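Local structure of VirX1 (6QGM) at residues P259-E264 with G315-D320; D305-F310 with I323-I328. The protein is a cyanophage halogenase of the flavin-dependent tryptophan halogenase family that iodinates diverse substrates. All coordinates share one frame; numbering follows the deposited sequence.

Interaction 1 (P259-E264 with G315-D320); sequences PYENRE and GERGKD
At the surface, the turn that leads from strand 252-258 into helix 263-266 meets the loop that follows helix 303-314, and Arg-317 of that loop joins the two. NH1 of Arg-317 donates a hydrogen bond to O of Pro-259 over 2.6 Å. The carbonyl oxygen lies close to the guanidinium plane, and the donor lies in the carbonyl plane, but the bond is bent, with 146° at the hydrogen. The arginine chain bends at chi3 (-88°), and its guanidinium lies flat against CG and CD of Glu-261.

Glu-261 comes over one face of that group, with its CG 3.5 Å above the guanidinium plane of Arg-317 and offset toward the rim. Its carboxylate and the guanidinium are stacked with their planes only 6° apart, and CD of Glu-261 is 3.6 Å from NE of Arg-317. The salt bridge from OE2 of Glu-261 to NE of Arg-317 is long, at 3.8 Å. No N-H points at the oxygen, so charge alone acts there. NH2 of Arg-317 has a second acidic partner, OE1 of Glu-266, whose other oxygen accepts hydrogen bonds from the backbone N of Glu-261 and of Asn-262, the N-cap of helix 263-266. The whole is an arginine bridge between two surface loops, with a backbone carbonyl at the guanidinium edge and a carboxylate stacked on its face.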
ATOM      1  N   PRO B 259      30.083  30.179 -26.930  1.00 68.41           N
ATOM      2  CA  PRO B 259      30.691  29.555 -28.099  1.00 67.96           C
ATOM      3  C   PRO B 259      31.609  28.390 -27.690  1.00 67.69           C
ATOM      4  O   PRO B 259      32.123  28.408 -26.589  1.00 68.81           O
ATOM      5  CB  PRO B 259      31.473  30.716 -28.735  1.00 68.11           C
ATOM      6  CG  PRO B 259      31.845  31.600 -27.575  1.00 68.18           C
ATOM      7  CD  PRO B 259      30.656  31.503 -26.648  1.00 68.10           C
ATOM      8  N   TYR B 260      31.785  27.403 -28.575  1.00 66.12           N
ATOM      9  CA  TYR B 260      32.766  26.300 -28.413  1.00 65.04           C
ATOM     10  C   TYR B 260      34.175  26.868 -28.576  1.00 67.47           C
ATOM     11  O   TYR B 260      34.381  27.700 -29.464  1.00 68.28           O
ATOM     12  CB  TYR B 260      32.523  25.170 -29.421  1.00 62.85           C
ATOM     13  CG  TYR B 260      31.384  24.253 -29.070  1.00 59.17           C
ATOM     14  CD1 TYR B 260      31.469  23.387 -28.000  1.00 58.19           C
ATOM     15  CD2 TYR B 260      30.226  24.234 -29.817  1.00 58.64           C
ATOM     16  CE1 TYR B 260      30.419  22.550 -27.664  1.00 57.87           C
ATOM     17  CE2 TYR B 260      29.169  23.393 -29.511  1.00 57.50           C
ATOM     18  CZ  TYR B 260      29.263  22.554 -28.419  1.00 57.54           C
ATOM     19  OH  TYR B 260      28.232  21.732 -28.076  1.00 57.73           O
ATOM     20  N   GLU B 261      35.107  26.419 -27.730  1.00 70.78           N
ATOM     21  CA  GLU B 261      36.570  26.659 -27.875  1.00 73.93           C
ATOM     22  C   GLU B 261      37.175  25.495 -28.665  1.00 74.22           C
ATOM     23  O   GLU B 261      37.910  25.765 -29.613  1.00 77.17           O
ATOM     24  CB  GLU B 261      37.228  26.847 -26.505  1.00 74.60           C
ATOM     25  CG  GLU B 261      36.849  28.172 -25.860  1.00 77.45           C
ATOM     26  CD  GLU B 261      37.520  28.508 -24.549  1.00 78.47           C
ATOM     27  OE1 GLU B 261      37.939  27.563 -23.839  1.00 73.66           O
ATOM     28  OE2 GLU B 261      37.614  29.728 -24.256  1.00 81.05           O
ATOM     29  N   ASN B 262      36.871  24.257 -28.271  1.00 74.65           N
ATOM     30  CA  ASN B 262      37.274  23.021 -28.993  1.00 73.71           C
ATOM     31  C   ASN B 262      36.036  22.134 -29.161  1.00 70.46           C
ATOM     32  O   ASN B 262      35.811  21.251 -28.330  1.00 67.78           O
ATOM     33  CB  ASN B 262      38.446  22.316 -28.307  1.00 73.75           C
ATOM     34  CG  ASN B 262      38.964  21.142 -29.113  1.00 74.55           C
ATOM     35  OD1 ASN B 262      38.234  20.538 -29.903  1.00 71.27           O
ATOM     36  ND2 ASN B 262      40.219  20.791 -28.896  1.00 78.40           N
ATOM     37  N   ARG B 263      35.289  22.373 -30.238  1.00 69.09           N
ATOM     38  CA  ARG B 263      33.928  21.836 -30.484  1.00 66.63           C
ATOM     39  C   ARG B 263      33.900  20.305 -30.442  1.00 65.30           C
ATOM     40  O   ARG B 263      32.983  19.748 -29.825  1.00 63.09           O
ATOM     41  CB  ARG B 263      33.442  22.369 -31.826  1.00 65.19           C
ATOM     42  CG  ARG B 263      32.035  21.940 -32.193  1.00 64.88           C
ATOM     43  CD  ARG B 263      31.863  22.274 -33.648  1.00 65.83           C
ATOM     44  NE  ARG B 263      30.501  22.090 -34.070  1.00 65.21           N
ATOM     45  CZ  ARG B 263      30.119  21.767 -35.294  1.00 66.09           C
ATOM     46  NH1 ARG B 263      31.019  21.584 -36.242  1.00 68.57           N
ATOM     47  NH2 ARG B 263      28.837  21.633 -35.564  1.00 65.90           N
ATOM     48  N   GLU B 264      34.839  19.649 -31.122  1.00 68.60           N
ATOM     49  CA  GLU B 264      34.931  18.159 -31.184  1.00 68.71           C
ATOM     50  C   GLU B 264      35.086  17.638 -29.751  1.00 66.33           C
ATOM     51  O   GLU B 264      34.274  16.781 -29.397  1.00 68.30           O
ATOM     52  CB  GLU B 264      36.096  17.730 -32.073  1.00 70.66           C
ATOM     53  CG  GLU B 264      35.874  18.052 -33.547  1.00 73.41           C
ATOM     54  CD  GLU B 264      36.907  17.472 -34.503  1.00 77.99           C
ATOM     55  OE1 GLU B 264      37.502  16.424 -34.170  1.00 83.50           O
ATOM     56  OE2 GLU B 264      37.132  18.063 -35.588  1.00 78.74           O
ATOM     57  N   GLY B 315      34.703  30.898 -16.623  1.00 60.96           N
ATOM     58  CA  GLY B 315      36.040  31.346 -17.068  1.00 65.20           C
ATOM     59  C   GLY B 315      35.963  32.455 -18.107  1.00 67.75           C
ATOM     60  O   GLY B 315      35.010  33.222 -18.044  1.00 71.51           O
ATOM     61  N   GLU B 316      36.916  32.522 -19.042  1.00 72.59           N
ATOM     62  CA  GLU B 316      37.069  33.642 -20.018  1.00 75.21           C
ATOM     63  C   GLU B 316      35.733  33.929 -20.718  1.00 72.66           C
ATOM     64  O   GLU B 316      35.419  35.125 -20.889  1.00 67.15           O
ATOM     65  CB  GLU B 316      38.170  33.336 -21.039  1.00 78.45           C
ATOM     66  CG  GLU B 316      39.540  33.180 -20.398  1.00 82.61           C
ATOM     67  CD  GLU B 316      40.579  34.224 -20.774  1.00 85.91           C
ATOM     68  OE1 GLU B 316      40.187  35.343 -21.186  1.00 88.42           O
ATOM     69  OE2 GLU B 316      41.800  33.904 -20.668  1.00 85.78           O
ATOM     70  N   ARG B 317      34.971  32.886 -21.074  1.00 69.88           N
ATOM     71  CA  ARG B 317      33.673  33.006 -21.801  1.00 69.13           C
ATOM     72  C   ARG B 317      32.585  33.582 -20.881  1.00 67.62           C
ATOM     73  O   ARG B 317      31.527  33.962 -21.383  1.00 66.92           O
ATOM     74  CB  ARG B 317      33.254  31.647 -22.365  1.00 67.88           C
ATOM     75  CG  ARG B 317      34.301  31.071 -23.304  1.00 69.82           C
ATOM     76  CD  ARG B 317      33.849  29.810 -24.001  1.00 70.72           C
ATOM     77  NE  ARG B 317      34.146  28.625 -23.213  1.00 71.53           N
ATOM     78  CZ  ARG B 317      33.941  27.369 -23.615  1.00 71.87           C
ATOM     79  NH1 ARG B 317      33.428  27.106 -24.809  1.00 72.24           N
ATOM     80  NH2 ARG B 317      34.246  26.367 -22.810  1.00 72.21           N
ATOM     81  N   GLY B 318      32.851  33.635 -19.580  1.00 66.74           N
ATOM     82  CA  GLY B 318      31.986  34.306 -18.597  1.00 66.29           C
ATOM     83  C   GLY B 318      31.885  35.800 -18.831  1.00 64.51           C
ATOM     84  O   GLY B 318      30.792  36.340 -18.612  1.00 62.16           O
ATOM     85  N   LYS B 319      32.969  36.446 -19.272  1.00 66.47           N
ATOM     86  CA  LYS B 319      33.104  37.931 -19.221  1.00 70.45           C
ATOM     87  C   LYS B 319      32.116  38.604 -20.183  1.00 69.64           C
ATOM     88  O   LYS B 319      31.469  39.583 -19.756  1.00 67.90           O
ATOM     89  CB  LYS B 319      34.544  38.368 -19.510  1.00 72.61           C
ATOM     90  CG  LYS B 319      35.567  37.959 -18.459  1.00 74.01           C
ATOM     91  CD  LYS B 319      36.982  37.833 -18.994  1.00 75.21           C
ATOM     92  CE  LYS B 319      37.830  36.864 -18.198  1.00 75.61           C
ATOM     93  NZ  LYS B 319      38.928  36.307 -19.019  1.00 76.78           N
ATOM     94  N   ASP B 320      31.992  38.103 -21.419  1.00 70.03           N
ATOM     95  CA  ASP B 320      31.198  38.773 -22.484  1.00 72.11           C
ATOM     96  C   ASP B 320      29.876  38.035 -22.702  1.00 68.22           C
ATOM     97  O   ASP B 320      29.077  38.512 -23.516  1.00 68.21           O
ATOM     98  CB  ASP B 320      32.019  38.906 -23.771  1.00 76.32           C
ATOM     99  CG  ASP B 320      33.160  39.909 -23.689  1.00 78.97           C
ATOM    100  OD1 ASP B 320      33.592  40.232 -22.565  1.00 80.79           O
ATOM    101  OD2 ASP B 320      33.617  40.353 -24.753  1.00 82.67           O
TER

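Interaction 2 (D305-F310 with I323-I328)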
ATOM      1  N   ASP B 305      25.381  38.784  -6.973  1.00 61.09           N
ATOM      2  CA  ASP B 305      26.364  37.813  -6.427  1.00 62.21           C
ATOM      3  C   ASP B 305      26.302  36.502  -7.225  1.00 60.96           C
ATOM      4  O   ASP B 305      27.382  35.958  -7.538  1.00 59.71           O
ATOM      5  CB  ASP B 305      26.118  37.533  -4.942  1.00 63.52           C
ATOM      6  CG  ASP B 305      26.638  38.580  -3.979  1.00 65.67           C
ATOM      7  OD1 ASP B 305      26.961  39.702  -4.442  1.00 68.45           O
ATOM      8  OD2 ASP B 305      26.713  38.254  -2.770  1.00 65.90           O
ATOM      9  N   ALA B 306      25.093  35.996  -7.516  1.00 58.93           N
ATOM     10  CA  ALA B 306      24.877  34.761  -8.308  1.00 57.78           C
ATOM     11  C   ALA B 306      25.480  34.904  -9.713  1.00 58.30           C
ATOM     12  O   ALA B 306      26.032  33.912 -10.241  1.00 54.42           O
ATOM     13  CB  ALA B 306      23.414  34.466  -8.383  1.00 58.42           C
ATOM     14  N   GLU B 307      25.376  36.096 -10.309  1.00 61.43           N
ATOM     15  CA  GLU B 307      25.874  36.377 -11.677  1.00 60.55           C
ATOM     16  C   GLU B 307      27.406  36.441 -11.674  1.00 58.45           C
ATOM     17  O   GLU B 307      28.026  35.991 -12.662  1.00 58.27           O
ATOM     18  CB  GLU B 307      25.273  37.669 -12.208  1.00 61.94           C
ATOM     19  CG  GLU B 307      25.802  38.009 -13.593  1.00 64.92           C
ATOM     20  CD  GLU B 307      25.005  39.055 -14.326  1.00 69.34           C
ATOM     21  OE1 GLU B 307      23.763  39.008 -14.186  1.00 73.01           O
ATOM     22  OE2 GLU B 307      25.629  39.894 -15.018  1.00 71.29           O
ATOM     23  N   ALA B 308      27.994  37.007 -10.623  1.00 57.63           N
ATOM     24  CA  ALA B 308      29.459  37.099 -10.456  1.00 59.82           C
ATOM     25  C   ALA B 308      30.016  35.671 -10.304  1.00 59.77           C
ATOM     26  O   ALA B 308      30.985  35.322 -11.002  1.00 59.56           O
ATOM     27  CB  ALA B 308      29.781  38.003  -9.290  1.00 59.05           C
ATOM     28  N   GLU B 309      29.400  34.878  -9.425  1.00 61.10           N
ATOM     29  CA  GLU B 309      29.612  33.408  -9.283  1.00 60.71           C
ATOM     30  C   GLU B 309      29.620  32.736 -10.661  1.00 59.38           C
ATOM     31  O   GLU B 309      30.611  32.049 -10.975  1.00 60.09           O
ATOM     32  CB  GLU B 309      28.474  32.786  -8.477  1.00 61.66           C
ATOM     33  CG  GLU B 309      28.827  32.394  -7.061  1.00 63.64           C
ATOM     34  CD  GLU B 309      27.728  31.544  -6.444  1.00 65.85           C
ATOM     35  OE1 GLU B 309      27.740  30.301  -6.705  1.00 64.89           O
ATOM     36  OE2 GLU B 309      26.828  32.132  -5.754  1.00 65.50           O
ATOM     37  N   PHE B 310      28.547  32.928 -11.438  1.00 57.56           N
ATOM     38  CA  PHE B 310      28.263  32.223 -12.718  1.00 58.61           C
ATOM     39  C   PHE B 310      29.342  32.546 -13.755  1.00 56.57           C
ATOM     40  O   PHE B 310      29.883  31.613 -14.372  1.00 53.85           O
ATOM     41  CB  PHE B 310      26.857  32.565 -13.216  1.00 60.43           C
ATOM     42  CG  PHE B 310      26.410  31.787 -14.433  1.00 62.08           C
ATOM     43  CD1 PHE B 310      26.653  30.424 -14.551  1.00 62.15           C
ATOM     44  CD2 PHE B 310      25.703  32.413 -15.447  1.00 62.33           C
ATOM     45  CE1 PHE B 310      26.229  29.723 -15.670  1.00 62.48           C
ATOM     46  CE2 PHE B 310      25.279  31.711 -16.566  1.00 61.77           C
ATOM     47  CZ  PHE B 310      25.535  30.366 -16.674  1.00 62.61           C
ATOM     48  N   ILE B 323      23.613  37.303 -20.439  1.00 65.75           N
ATOM     49  CA  ILE B 323      22.886  36.517 -19.397  1.00 63.59           C
ATOM     50  C   ILE B 323      21.453  37.045 -19.292  1.00 64.50           C
ATOM     51  O   ILE B 323      21.276  38.283 -19.131  1.00 62.26           O
ATOM     52  CB  ILE B 323      23.615  36.577 -18.037  1.00 62.01           C
ATOM     53  CG1 ILE B 323      25.029  35.997 -18.150  1.00 61.29           C
ATOM     54  CG2 ILE B 323      22.805  35.906 -16.937  1.00 61.05           C
ATOM     55  CD1 ILE B 323      25.767  35.908 -16.847  1.00 59.49           C
ATOM     56  N   PHE B 324      20.481  36.124 -19.396  1.00 64.58           N
ATOM     57  CA  PHE B 324      19.029  36.397 -19.307  1.00 64.34           C
ATOM     58  C   PHE B 324      18.492  35.782 -18.011  1.00 64.05           C
ATOM     59  O   PHE B 324      18.552  34.550 -17.897  1.00 61.59           O
ATOM     60  CB  PHE B 324      18.339  35.892 -20.581  1.00 63.23           C
ATOM     61  CG  PHE B 324      18.650  36.717 -21.812  1.00 66.67           C
ATOM     62  CD1 PHE B 324      18.399  38.093 -21.843  1.00 70.06           C
ATOM     63  CD2 PHE B 324      19.330  36.163 -22.890  1.00 66.27           C
ATOM     64  CE1 PHE B 324      18.730  38.858 -22.950  1.00 70.05           C
ATOM     65  CE2 PHE B 324      19.664  36.928 -23.995  1.00 65.66           C
ATOM     66  CZ  PHE B 324      19.353  38.268 -24.025  1.00 68.77           C
ATOM     67  N   HIS B 325      17.942  36.604 -17.116  1.00 63.89           N
ATOM     68  CA  HIS B 325      17.324  36.198 -15.827  1.00 61.05           C
ATOM     69  C   HIS B 325      15.879  35.776 -16.058  1.00 61.13           C
ATOM     70  O   HIS B 325      15.136  36.509 -16.695  1.00 61.34           O
ATOM     71  CB  HIS B 325      17.405  37.332 -14.801  1.00 59.81           C
ATOM     72  CG  HIS B 325      18.813  37.646 -14.456  1.00 60.14           C
ATOM     73  ND1 HIS B 325      19.583  38.464 -15.244  1.00 60.70           N
ATOM     74  CD2 HIS B 325      19.618  37.202 -13.467  1.00 60.35           C
ATOM     75  CE1 HIS B 325      20.799  38.517 -14.766  1.00 62.11           C
ATOM     76  NE2 HIS B 325      20.849  37.774 -13.662  1.00 61.19           N
ATOM     77  N   ILE B 326      15.522  34.615 -15.530  1.00 64.23           N
ATOM     78  CA  ILE B 326      14.158  34.043 -15.627  1.00 67.33           C
ATOM     79  C   ILE B 326      13.627  33.902 -14.203  1.00 71.32           C
ATOM     80  O   ILE B 326      14.385  33.475 -13.279  1.00 71.73           O
ATOM     81  CB  ILE B 326      14.144  32.708 -16.383  1.00 67.91           C
ATOM     82  CG1 ILE B 326      15.110  32.693 -17.570  1.00 69.36           C
ATOM     83  CG2 ILE B 326      12.720  32.408 -16.818  1.00 69.06           C
ATOM     84  CD1 ILE B 326      15.796  31.348 -17.790  1.00 68.74           C
ATOM     85  N   ASP B 327      12.363  34.283 -14.043  1.00 75.31           N
ATOM     86  CA  ASP B 327      11.597  34.106 -12.786  1.00 79.55           C
ATOM     87  C   ASP B 327      10.854  32.778 -12.953  1.00 76.08           C
ATOM     88  O   ASP B 327       9.973  32.722 -13.841  1.00 67.11           O
ATOM     89  CB  ASP B 327      10.720  35.342 -12.576  1.00 79.81           C
ATOM     90  CG  ASP B 327      10.308  36.012 -13.888  1.00 77.23           C
ATOM     91  OD1 ASP B 327      10.240  35.298 -14.934  1.00 73.45           O
ATOM     92  OD2 ASP B 327      10.061  37.216 -13.863  1.00 77.29           O
ATOM     93  N   ILE B 328      11.264  31.756 -12.191  1.00 76.38           N
ATOM     94  CA  ILE B 328      10.831  30.355 -12.433  1.00 79.33           C
ATOM     95  C   ILE B 328       9.684  30.062 -11.464  1.00 78.58           C
ATOM     96  O   ILE B 328       9.896  30.234 -10.228  1.00 80.35           O
ATOM     97  CB  ILE B 328      11.985  29.341 -12.297  1.00 79.47           C
ATOM     98  CG1 ILE B 328      12.708  29.434 -10.951  1.00 80.23           C
ATOM     99  CG2 ILE B 328      12.932  29.490 -13.475  1.00 78.12           C
ATOM    100  CD1 ILE B 328      13.332  28.122 -10.513  1.00 80.86           C
TER
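Glu-307 reaches from helix 303-314 toward Ile-323 and His-325. Its bond from CA to CB heads toward the facing segment. CG stands anti to the backbone N (chi1 178°), and the chain runs on extended, which carries the carboxylate across to the histidine. CG meets the methyl CD1 of Ile-323 at 3.9 Å. CD of Glu-307 passes the same methyl at 4.1 Å. The glutamate and isoleucine chains run at a slant to each other. OE1 of Glu-307 arrives at the edge of the His-325 imidazole, in the ring plane. It lies 3.1 Å from CE1 of His-325 and 3.2 Å from NE2 of the same ring. The carboxylate is only 26° off the ring plane, although the two side chains as a whole meet roughly perpendicular. OE2 of Glu-307 forms a salt bridge with Arg-311, one turn further along the helix. That second partner probably helps to fix how the carboxylate is turned.

The contact is a helix-on-sheet packing. Helix 303-314 lies against a mixed sheet, and strand 324-327 is the outermost strand on one side of it within this chain. The strand pairs antiparallel with strand 252-258 through backbone bonds of Phe-324 to Ala-255 and Ile-326 to Ala-253.

Phe-310 follows Glu-307 by nearly one turn, and its bond from CA to CB also heads toward segment 323-328. CD2 of its ring touches CD1 of Ile-323 at 3.8 Å, and the methyl approaches obliquely. The two chains run antiparallel past one another. Phe-310 is buried and also packs on Thr-256 of strand 252-258 and on Thr-292 and Tyr-294 of strand 290-296. Ile-323 and His-325 both touch Met-254 of strand 252-258.

Overall arrangement
From the N terminus, segment 259-264 comes first, leading from strand 252-258 into helix 263-266, whose first residues it includes. Three strands follow, 270-275, 279-285 and 290-296, before helix 303-314 carries segment 305-310. Segment 315-320 follows that helix and closes a long loop back to 259-264 in interaction 1. Segment 323-328 then closes a much shorter loop to the helix in interaction 2. The segments alternate, so the two contacts cross and neither nests inside the other. Their centres lie about 18 Å apart. Interaction 2 joins the helix to an edge strand of the sheet, and interaction 1 joins the loop beyond the helix to the turn after strand 252-258.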